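Putative transporter (Clostridium difficile 630, PDB 3LV9) is a putative membrane transporter of the UPF0053 family that may bind flavin adenine dinucleotide, here represented by its pair of CBS domains. Local coordinates at residues Glu45-Leu48 / Ala49-Glu53; Pro60-Arg63 / Lys64-Asp68; Glu102-Ile106 / Asp107-Glu111. One frame throughout, in Å; residues are numbered along the deposited sequence.

Contact 1. Residues Glu45-Leu48 / Ala49-Glu53; sequences EKIL and AILKE
A49 N donates to E45 O at 2.9 Å, one of four backbone bonds that join the two halves of this alpha helix. L48 O accepts from K52 N at 3.0 Å. I50 N reaches K46 O in the same way. The bond from L51 N to I47 O is the straightest of the four, with an N-H...O angle of 176°. All four run from residue i+4 back to residue i, the pattern of a regular helix.

I47 and L51 run alongside each other, one turn apart. CG2 of I47 meets CG of L51 at 4.2 Å. With chi1 at -68°, I47 keeps CG1 beside its own backbone N and turns CG2, not CG1, to L51. L51 CG is also 3.3 Å from I47 O. On another face the methyl of A49 rests between two carbonyls, its CB 3.5 Å from E45 O and from K46 O. I50 CG2 lies 3.2 Å from K46 O.

The helix is the crossover of a beta-alpha-beta unit, between strands 38-39 and 58-62. L51 packs on I75, L78 and Y79 of helix 75-85, and L48 also touches Y79. L48 further packs on V144 and K52 on E141, both of the second subunit.

Contact 2. Residues Pro60-Arg63 / Lys64-Asp68; sequences PVCR and KNKDD. With PO4 (phosphate ion), chain B.
Strands 58-62 and 69-74 form a beta hairpin, and this contact is its loop. R63 N donates to D68 O at 3.0 Å, with an N-H...O angle of 169°. This bond closes the base of the loop. The same D68 O also receives a CA-H...O contact from C62 CA. Inside the loop, N65 N donates to R63 O at 2.7 Å. That donor is tilted well out of the carbonyl plane.

The side chains of R63 and D68 extend in the same direction as neighbours. The R63 chain passes D68 OD2, with CB and CD both 3.5 Å from it. The guanidinium and carboxylate planes are 72° apart, and the charged atoms do not touch. R63 NE is instead in a salt bridge with E40.

Residues N65 to D68 form a type I beta turn, and an Asx turn is built into it. N65 OD1 accepts from D67 N at 2.9 Å, in the carbonyl plane and on a lone pair. The chi1 of N65, 56°, sets its CG between the backbone N and the carbonyl carbon, which points OD1 at D67 N. C62 places CB 3.4 Å from N65 O, and its SG is in a disulfide with C37.

K66 is extended beyond CG. Its NZ donates to O4 of a phosphate ion at 3.0 Å. K66 NZ also donates to R32 O, and the phosphate, probably from the crystallisation liquor, is hydrogen-bonded to Y39 as well.

Contact 3. Residues Glu102-Ile106 / Asp107-Glu111; sequences ENLTI and DKALE
T105 and D107 meet at the start of helix 106-116, where T105 holds the N-cap position in the second CBS domain. T105 does not cap the helix with its hydroxyl. OG1 donates instead to D107 OD1 at 2.7 Å, reaching the carboxylate oxygen nearly along its C-O axis. The chi1 of D107, 52°, folds the carboxylate back toward the helix start. D107 OD1 also accepts a weak bond from K108 N, 2.8 Å away.

T105 O serves two amides of the first turn. A109 N reaches it at 3.0 Å and 161°, while K108 N makes a second, weak bond. K108 N is thus shared between two acceptors. One residue on, L110 N donates to I106 O at 3.2 Å. Before the helix, E102 OE1 is hydrogen-bonded to S131 OG and N103 ND2 to E126 OE2. I106 packs on I139 of helix 136-145, and L110 on L140 and I143.

The aliphatic chain of K108 passes T105 OG1, with CG 3.4 Å from it. L104 packs against the first turn: its CD1 meets CB of K108, and its CD2 lies 3.5 Å from A109 N and 4.0 Å from A109 CB.

In the fold
The three contacts follow in series along the chain. Contacts 1 and 2 belong to the first CBS domain and contact 3 to the second. Helix 44-53 of contact 1 leads into strand 58-62, where contact 2 opens. Their centres are about 17 Å apart and their nearest atoms about 8 Å. Contact 2 is the loop between strands 58-62 and 69-74 of the three-stranded sheet. Contact 3 follows strand 98-101, an outermost strand of the four-stranded sheet. Centre to centre, it is about 23 Å from contact 2 and about 31 Å from contact 1, on the opposite side of the chain's centre from contact 1. No two contacts touch, so each is local to its own CBS domain, while contact 1 also reaches the second subunit.

Contact 1. Residues Glu45-Leu48 / Ala49-Glu53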
loop_
_atom_site.group_PDB
_atom_site.type_symbol
_atom_site.label_atom_id
_atom_site.label_comp_id
_atom_site.label_asym_id
_atom_site.label_seq_id
_atom_site.Cartn_x
_atom_site.Cartn_y
_atom_site.Cartn_z
ATOM N N GLU A 45 0.621 -15.525 15.581
ATOM C CA GLU A 45 1.627 -14.652 16.165
ATOM C C GLU A 45 2.681 -14.297 15.111
ATOM O O GLU A 45 3.075 -13.136 14.951
ATOM C CB GLU A 45 2.274 -15.348 17.373
ATOM C CG GLU A 45 1.385 -15.384 18.618
ATOM C CD GLU A 45 1.138 -13.953 19.106
ATOM O OE1 GLU A 45 2.116 -13.362 19.648
ATOM O OE2 GLU A 45 0.013 -13.396 18.875
ATOM N N LYS A 46 3.141 -15.302 14.382
ATOM C CA LYS A 46 4.188 -15.100 13.385
ATOM C C LYS A 46 3.733 -14.155 12.306
ATOM O O LYS A 46 4.487 -13.285 11.903
ATOM C CB LYS A 46 4.581 -16.431 12.763
ATOM C CG LYS A 46 5.494 -16.312 11.533
ATOM C CD LYS A 46 6.098 -17.674 11.232
ATOM C CE LYS A 46 6.870 -17.708 9.898
ATOM N NZ LYS A 46 7.224 -19.152 9.417
ATOM N N ILE A 47 2.486 -14.305 11.873
ATOM C CA ILE A 47 1.913 -13.475 10.815
ATOM C C ILE A 47 1.878 -12.004 11.236
ATOM O O ILE A 47 2.354 -11.132 10.528
ATOM C CB ILE A 47 0.496 -13.961 10.442
ATOM C CG1 ILE A 47 0.586 -15.327 9.754
ATOM C CG2 ILE A 47 -0.237 -12.948 9.598
ATOM C CD1 ILE A 47 -0.809 -15.969 9.432
ATOM N N LEU A 48 1.347 -11.718 12.408
ATOM C CA LEU A 48 1.311 -10.335 12.862
ATOM C C LEU A 48 2.715 -9.805 13.018
ATOM O O LEU A 48 2.976 -8.650 12.698
ATOM C CB LEU A 48 0.597 -10.234 14.179
ATOM C CG LEU A 48 -0.846 -10.711 14.066
ATOM C CD1 LEU A 48 -1.539 -10.682 15.436
ATOM C CD2 LEU A 48 -1.605 -9.903 13.037
ATOM N N ALA A 49 3.633 -10.636 13.488
ATOM C CA ALA A 49 5.013 -10.152 13.666
ATOM C C ALA A 49 5.632 -9.724 12.325
ATOM O O ALA A 49 6.321 -8.688 12.256
ATOM C CB ALA A 49 5.882 -11.181 14.350
ATOM N N ILE A 50 5.374 -10.491 11.259
ATOM C CA ILE A 50 5.926 -10.130 9.953
ATOM C C ILE A 50 5.150 -8.974 9.328
ATOM O O ILE A 50 5.787 -8.060 8.848
ATOM C CB ILE A 50 6.194 -11.345 8.957
ATOM C CG1 ILE A 50 4.998 -11.692 8.085
ATOM C CG2 ILE A 50 6.687 -12.637 9.687
ATOM C CD1 ILE A 50 5.012 -13.276 7.669
ATOM N N LEU A 51 3.814 -8.940 9.374
ATOM C CA LEU A 51 3.085 -7.732 8.888
ATOM C C LEU A 51 3.564 -6.444 9.548
ATOM O O LEU A 51 3.675 -5.410 8.892
ATOM C CB LEU A 51 1.559 -7.811 9.064
ATOM C CG LEU A 51 0.845 -9.046 8.513
ATOM C CD1 LEU A 51 -0.581 -8.821 8.075
ATOM C CD2 LEU A 51 1.641 -9.667 7.404
ATOM N N LYS A 52 3.844 -6.502 10.838
ATOM C CA LYS A 52 4.308 -5.331 11.571
ATOM C C LYS A 52 5.692 -4.848 11.093
ATOM O O LYS A 52 5.878 -3.674 10.844
ATOM C CB LYS A 52 4.357 -5.642 13.057
ATOM C CG LYS A 52 4.388 -4.422 13.929
ATOM C CD LYS A 52 5.320 -4.559 15.148
ATOM C CE LYS A 52 5.510 -3.199 15.858
ATOM N NZ LYS A 52 6.824 -3.087 16.575
ATOM N N GLU A 53 6.649 -5.758 10.965
ATOM C CA GLU A 53 8.029 -5.431 10.572
ATOM C C GLU A 53 8.144 -4.969 9.126
ATOM O O GLU A 53 8.835 -3.997 8.824
ATOM C CB GLU A 53 8.885 -6.685 10.741
ATOM C CG GLU A 53 10.378 -6.536 10.467
ATOM C CD GLU A 53 11.011 -7.822 9.881
ATOM O OE1 GLU A 53 10.237 -8.690 9.392
ATOM O OE2 GLU A 53 12.276 -7.952 9.899
#

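Contact 2. Residues Pro60-Arg63 / Lys64-Asp68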
loop_
_atom_site.group_PDB
_atom_site.type_symbol
_atom_site.label_atom_id
_atom_site.label_comp_id
_atom_site.label_asym_id
_atom_site.label_seq_id
_atom_site.Cartn_x
_atom_site.Cartn_y
_atom_site.Cartn_z
ATOM N N PRO A 60 1.651 -12.864 -0.674
ATOM C CA PRO A 60 1.405 -14.189 -1.131
ATOM C C PRO A 60 1.308 -15.190 0.008
ATOM O O PRO A 60 1.946 -15.011 1.011
ATOM C CB PRO A 60 2.607 -14.488 -2.009
ATOM C CG PRO A 60 3.692 -13.658 -1.448
ATOM C CD PRO A 60 3.052 -12.451 -0.853
ATOM N N VAL A 61 0.472 -16.212 -0.189
ATOM C CA VAL A 61 0.276 -17.290 0.710
ATOM C C VAL A 61 0.821 -18.549 -0.003
ATOM O O VAL A 61 0.514 -18.796 -1.195
ATOM C CB VAL A 61 -1.223 -17.453 1.011
ATOM C CG1 VAL A 61 -1.489 -18.703 1.781
ATOM C CG2 VAL A 61 -1.748 -16.244 1.753
ATOM N N CYS A 62 1.646 -19.299 0.718
ATOM C CA CYS A 62 2.280 -20.532 0.261
ATOM C C CYS A 62 1.900 -21.737 1.075
ATOM O O CYS A 62 1.709 -21.637 2.248
ATOM C CB CYS A 62 3.795 -20.446 0.376
ATOM S SG CYS A 62 4.535 -19.035 -0.203
ATOM N N ARG A 63 1.865 -22.885 0.433
ATOM C CA ARG A 63 1.733 -24.173 1.088
ATOM C C ARG A 63 3.100 -24.806 1.031
ATOM O O ARG A 63 3.630 -25.081 -0.044
ATOM C CB ARG A 63 0.683 -25.010 0.340
ATOM C CG ARG A 63 0.531 -26.501 0.673
ATOM C CD ARG A 63 -0.705 -27.094 -0.084
ATOM N NE ARG A 63 -1.961 -26.639 0.554
ATOM C CZ ARG A 63 -3.174 -26.549 -0.028
ATOM N NH1 ARG A 63 -3.368 -26.886 -1.303
ATOM N NH2 ARG A 63 -4.223 -26.098 0.677
ATOM N N LYS A 64 3.692 -24.974 2.202
ATOM C CA LYS A 64 4.957 -25.703 2.371
ATOM C C LYS A 64 6.201 -24.949 1.912
ATOM O O LYS A 64 7.120 -24.733 2.701
ATOM C CB LYS A 64 4.903 -27.110 1.721
ATOM C CG LYS A 64 4.100 -28.153 2.501
ATOM C CD LYS A 64 4.380 -28.086 4.007
ATOM C CE LYS A 64 4.560 -29.459 4.665
ATOM N NZ LYS A 64 4.980 -29.309 6.122
ATOM N N ASN A 65 6.249 -24.596 0.639
ATOM C CA ASN A 65 7.386 -23.887 0.063
ATOM C C ASN A 65 6.944 -22.767 -0.883
ATOM O O ASN A 65 5.777 -22.660 -1.264
ATOM C CB ASN A 65 8.270 -24.861 -0.691
ATOM C CG ASN A 65 7.506 -25.606 -1.729
ATOM O OD1 ASN A 65 7.168 -25.049 -2.770
ATOM N ND2 ASN A 65 7.172 -26.854 -1.439
ATOM N N LYS A 66 7.900 -21.940 -1.273
ATOM C CA LYS A 66 7.607 -20.749 -2.055
ATOM C C LYS A 66 7.240 -21.072 -3.534
ATOM O O LYS A 66 6.883 -20.172 -4.281
ATOM C CB LYS A 66 8.790 -19.779 -1.965
ATOM C CG LYS A 66 8.814 -18.895 -0.694
ATOM C CD LYS A 66 10.095 -18.067 -0.625
ATOM C CE LYS A 66 10.193 -17.229 0.678
ATOM N NZ LYS A 66 11.652 -16.834 0.944
ATOM N N ASP A 67 7.312 -22.346 -3.938
ATOM C CA ASP A 67 6.917 -22.754 -5.312
ATOM C C ASP A 67 5.471 -23.227 -5.421
ATOM O O ASP A 67 4.968 -23.509 -6.523
ATOM C CB ASP A 67 7.785 -23.908 -5.793
ATOM C CG ASP A 67 9.193 -23.522 -5.959
ATOM O OD1 ASP A 67 9.464 -22.311 -6.122
ATOM O OD2 ASP A 67 10.019 -24.441 -5.954
ATOM N N ASP A 68 4.822 -23.352 -4.267
ATOM C CA ASP A 68 3.404 -23.697 -4.224
ATOM C C ASP A 68 2.626 -22.516 -3.694
ATOM O O ASP A 68 2.254 -22.504 -2.562
ATOM C CB ASP A 68 3.182 -24.961 -3.382
ATOM C CG ASP A 68 1.738 -25.504 -3.493
ATOM O OD1 ASP A 68 0.938 -24.930 -4.292
ATOM O OD2 ASP A 68 1.413 -26.493 -2.779
HETATM P P PO4 B . 11.297 -18.651 4.270
HETATM O O1 PO4 B . 12.716 -18.980 4.678
HETATM O O2 PO4 B . 10.952 -19.528 3.098
HETATM O O3 PO4 B . 10.287 -18.958 5.347
HETATM O O4 PO4 B . 11.271 -17.178 3.933
#

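Contact 3. Residues Glu102-Ile106 / Asp107-Glu111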
loop_
_atom_site.group_PDB
_atom_site.type_symbol
_atom_site.label_atom_id
_atom_site.label_comp_id
_atom_site.label_asym_id
_atom_site.label_seq_id
_atom_site.Cartn_x
_atom_site.Cartn_y
_atom_site.Cartn_z
ATOM N N GLU A 102 9.909 -14.673 -16.094
ATOM C CA GLU A 102 10.961 -13.714 -15.736
ATOM C C GLU A 102 11.598 -13.020 -16.980
ATOM O O GLU A 102 12.308 -12.043 -16.846
ATOM C CB GLU A 102 12.049 -14.398 -14.848
ATOM C CG GLU A 102 12.999 -15.387 -15.569
ATOM C CD GLU A 102 13.989 -16.110 -14.629
ATOM O OE1 GLU A 102 13.874 -15.997 -13.367
ATOM O OE2 GLU A 102 14.879 -16.813 -15.174
ATOM N N ASN A 103 11.342 -13.568 -18.166
ATOM C CA ASN A 103 11.815 -13.020 -19.450
ATOM C C ASN A 103 10.754 -12.130 -20.101
ATOM O O ASN A 103 10.979 -11.586 -21.177
ATOM C CB ASN A 103 12.146 -14.184 -20.399
ATOM C CG ASN A 103 13.188 -15.125 -19.811
ATOM O OD1 ASN A 103 14.114 -14.666 -19.125
ATOM N ND2 ASN A 103 13.036 -16.450 -20.053
ATOM N N LEU A 104 9.581 -12.001 -19.488
ATOM C CA LEU A 104 8.648 -10.999 -19.985
ATOM C C LEU A 104 9.266 -9.644 -19.784
ATOM O O LEU A 104 9.868 -9.391 -18.744
ATOM C CB LEU A 104 7.341 -11.040 -19.228
ATOM C CG LEU A 104 6.226 -10.364 -19.992
ATOM C CD1 LEU A 104 6.138 -10.993 -21.388
ATOM C CD2 LEU A 104 4.865 -10.458 -19.198
ATOM N N THR A 105 9.139 -8.770 -20.777
ATOM C CA THR A 105 9.661 -7.401 -20.653
ATOM C C THR A 105 8.721 -6.571 -19.789
ATOM O O THR A 105 7.518 -6.834 -19.722
ATOM C CB THR A 105 9.796 -6.725 -22.027
ATOM O OG1 THR A 105 8.584 -6.905 -22.749
ATOM C CG2 THR A 105 10.948 -7.336 -22.854
ATOM N N ILE A 106 9.253 -5.541 -19.149
ATOM C CA ILE A 106 8.460 -4.751 -18.202
ATOM C C ILE A 106 7.163 -4.166 -18.783
ATOM O O ILE A 106 6.184 -4.091 -18.090
ATOM C CB ILE A 106 9.322 -3.649 -17.570
ATOM C CG1 ILE A 106 10.492 -4.296 -16.810
ATOM C CG2 ILE A 106 8.516 -2.827 -16.611
ATOM C CD1 ILE A 106 11.480 -3.290 -16.198
ATOM N N ASP A 107 7.154 -3.786 -20.058
ATOM C CA ASP A 107 5.954 -3.207 -20.712
ATOM C C ASP A 107 4.833 -4.234 -20.991
ATOM O O ASP A 107 3.641 -3.913 -20.918
ATOM C CB ASP A 107 6.328 -2.497 -22.040
ATOM C CG ASP A 107 7.137 -3.381 -22.971
ATOM O OD1 ASP A 107 7.616 -4.436 -22.488
ATOM O OD2 ASP A 107 7.328 -3.030 -24.157
ATOM N N LYS A 108 5.223 -5.456 -21.332
ATOM C CA LYS A 108 4.259 -6.520 -21.577
ATOM C C LYS A 108 3.725 -7.091 -20.261
ATOM O O LYS A 108 2.595 -7.575 -20.188
ATOM C CB LYS A 108 4.912 -7.602 -22.425
ATOM C CG LYS A 108 5.376 -7.084 -23.762
ATOM C CD LYS A 108 5.943 -8.224 -24.590
ATOM C CE LYS A 108 6.601 -7.713 -25.910
ATOM N NZ LYS A 108 7.821 -8.531 -26.322
ATOM N N ALA A 109 4.527 -7.002 -19.209
ATOM C CA ALA A 109 4.072 -7.286 -17.863
ATOM C C ALA A 109 2.944 -6.344 -17.443
ATOM O O ALA A 109 1.910 -6.764 -16.911
ATOM C CB ALA A 109 5.217 -7.155 -16.924
ATOM N N LEU A 110 3.130 -5.057 -17.670
ATOM C CA LEU A 110 2.094 -4.103 -17.278
ATOM C C LEU A 110 0.818 -4.384 -18.062
ATOM O O LEU A 110 -0.262 -4.444 -17.485
ATOM C CB LEU A 110 2.576 -2.667 -17.488
ATOM C CG LEU A 110 1.666 -1.511 -17.049
ATOM C CD1 LEU A 110 1.510 -1.461 -15.523
ATOM C CD2 LEU A 110 2.189 -0.154 -17.618
ATOM N N GLU A 111 0.962 -4.564 -19.381
ATOM C CA GLU A 111 -0.165 -4.857 -20.275
ATOM C C GLU A 111 -0.950 -6.031 -19.709
ATOM O O GLU A 111 -2.167 -5.951 -19.588
ATOM C CB GLU A 111 0.314 -5.213 -21.712
ATOM C CG GLU A 111 0.692 -4.026 -22.648
ATOM C CD GLU A 111 1.170 -4.462 -24.079
ATOM O OE1 GLU A 111 0.906 -5.625 -24.507
ATOM O OE2 GLU A 111 1.799 -3.630 -24.785
#